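Local coordinates for protein putative TetR-family transcriptional regulator (Syntrophomonas wolfei subsp. wolfei, PDB 3LWJ) that probably binds DNA as a bacterial transcriptional regulator of the TetR family, at residues Arg14-Thr19 and Ala40-Gly45. Residues are numbered along the deposited sequence; the frame is centred on the assembly and turned at random. Where two conformers were deposited one is given.
Sequences RQKILT and ALSEVG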
# COMPACT_ATOMS: atom_id res chain seq x y z
N ARG A 14 -1.07 -30.66 -6.85
CA ARG A 14 -0.61 -29.40 -6.25
C ARG A 14 -1.52 -28.27 -6.73
O ARG A 14 -2.03 -27.48 -5.92
CB ARG A 14 0.85 -29.11 -6.62
CG ARG A 14 1.50 -27.90 -5.90
CD ARG A 14 2.83 -27.52 -6.55
NE ARG A 14 3.36 -26.22 -6.13
CZ ARG A 14 3.22 -25.06 -6.77
NH1 ARG A 14 2.54 -24.93 -7.90
NH2 ARG A 14 3.78 -23.97 -6.27
N GLN A 15 -1.74 -28.22 -8.03
CA GLN A 15 -2.63 -27.22 -8.63
C GLN A 15 -4.08 -27.31 -8.16
O GLN A 15 -4.75 -26.28 -7.97
CB GLN A 15 -2.62 -27.31 -10.17
CG GLN A 15 -3.30 -26.10 -10.84
CD GLN A 15 -2.63 -24.82 -10.43
OE1 GLN A 15 -1.41 -24.71 -10.51
NE2 GLN A 15 -3.42 -23.86 -9.93
N LYS A 16 -4.61 -28.52 -8.03
CA LYS A 16 -5.99 -28.63 -7.59
C LYS A 16 -6.11 -28.03 -6.19
O LYS A 16 -7.07 -27.33 -5.92
CB LYS A 16 -6.49 -30.08 -7.57
CG LYS A 16 -8.02 -30.14 -7.55
CD LYS A 16 -8.58 -31.52 -7.31
CE LYS A 16 -10.11 -31.48 -7.34
NZ LYS A 16 -10.72 -32.66 -6.66
N ILE A 17 -5.15 -28.32 -5.31
CA ILE A 17 -5.23 -27.84 -3.91
C ILE A 17 -5.16 -26.30 -3.87
O ILE A 17 -5.93 -25.66 -3.15
CB ILE A 17 -4.16 -28.49 -2.97
CG1 ILE A 17 -4.29 -30.02 -2.92
CG2 ILE A 17 -4.29 -27.97 -1.56
CD1 ILE A 17 -3.02 -30.73 -2.43
N LEU A 18 -4.28 -25.72 -4.69
CA LEU A 18 -4.13 -24.26 -4.80
C LEU A 18 -5.39 -23.57 -5.35
O LEU A 18 -5.80 -22.54 -4.82
CB LEU A 18 -2.90 -23.90 -5.64
CG LEU A 18 -1.54 -24.38 -5.11
CD1 LEU A 18 -0.42 -24.03 -6.08
CD2 LEU A 18 -1.24 -23.84 -3.69
N THR A 19 -6.01 -24.11 -6.40
CA THR A 19 -7.22 -23.48 -6.96
C THR A 19 -8.35 -23.51 -5.94
O THR A 19 -8.99 -22.46 -5.69
CB THR A 19 -7.70 -24.16 -8.27
OG1 THR A 19 -6.57 -24.47 -9.09
CG2 THR A 19 -8.64 -23.23 -9.05
N ALA A 40 -11.23 -31.29 2.22
CA ALA A 40 -12.57 -31.76 1.79
C ALA A 40 -12.94 -31.32 0.37
O ALA A 40 -13.38 -32.12 -0.43
CB ALA A 40 -13.65 -31.33 2.79
N LEU A 41 -12.76 -30.05 0.05
CA LEU A 41 -13.09 -29.55 -1.30
C LEU A 41 -12.08 -30.01 -2.38
O LEU A 41 -12.43 -30.14 -3.55
CB LEU A 41 -13.17 -28.02 -1.29
CG LEU A 41 -13.82 -27.33 -2.50
CD1 LEU A 41 -15.34 -27.53 -2.47
CD2 LEU A 41 -13.43 -25.85 -2.49
N SER A 42 -10.83 -30.22 -1.98
CA SER A 42 -9.79 -30.72 -2.89
C SER A 42 -9.93 -32.22 -3.18
O SER A 42 -9.60 -32.68 -4.28
CB SER A 42 -8.41 -30.45 -2.30
OG SER A 42 -7.45 -30.27 -3.32
N GLU A 43 -10.40 -32.98 -2.18
CA GLU A 43 -10.58 -34.45 -2.25
C GLU A 43 -9.31 -35.27 -2.42
O GLU A 43 -9.40 -36.45 -2.73
CB GLU A 43 -11.57 -34.85 -3.35
CG GLU A 43 -13.03 -34.60 -3.02
CD GLU A 43 -13.87 -34.42 -4.26
OE1 GLU A 43 -13.45 -33.65 -5.14
OE2 GLU A 43 -14.94 -35.06 -4.37
N VAL A 44 -8.13 -34.68 -2.22
CA VAL A 44 -6.87 -35.43 -2.39
C VAL A 44 -6.54 -36.37 -1.21
O VAL A 44 -5.63 -37.20 -1.32
CB VAL A 44 -5.66 -34.49 -2.67
CG1 VAL A 44 -5.88 -33.70 -3.98
CG2 VAL A 44 -5.40 -33.56 -1.48
N GLY A 45 -7.28 -36.25 -0.10
CA GLY A 45 -7.03 -37.05 1.12
C GLY A 45 -6.12 -36.30 2.09
O GLY A 45 -5.28 -35.48 1.67
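Lys16 reaches from helix 10-28 to the C-terminal end of helix 35-42. Its NZ donates to the carbonyl O of Ser42 at 2.6 Å. The ammonium lies above the carbonyl plane, not on a lone pair, with a C=O...N angle of 133°. The same NZ makes a salt bridge with OE1 of Glu43 at 3.3 Å, and the hydrogen bond within it is weak. The lysine chain is extended, with CG anti to the backbone N (chi1 -162°), which carries NZ across to the helix end. There the ammonium would offset the partial negative charge of the last carbonyls.

Residues 40-45 hold the last turn of helix 35-42 and the turn that follows it in the predicted helix-turn-helix. Helix 46-52 comes next and by position is the probable recognition helix, as in other TetR-family regulators. Glu43 is the first residue past helix 35-42, with positive phi, and Gly45 is the N-cap residue of helix 46-52. The contact joins helix 10-28, the first helix of the probable DNA-binding domain, to this turn.

Beside the polar pair, Ser42 packs against Ile17. OG of Ser42 sits 3.2 Å from CG1 of Ile17 and 3.3 Å from its CA. This hydroxyl is buried and has no hydrogen-bonding partner in the model. The CA atoms of Ile17 and Ser42 are 5.5 Å apart, so the backbones come close at the end of helix 35-42. Ile17 also crosses Val44 at about a right angle, with CD1 3.8 Å from CG2 of Val44. Farther out, Phe49 touches both Ile17 and Val44, while Tyr52 and Phe53 also pack on Ile17. Leu41 extends the interface to Cys20 and Leu24 of helix 10-28.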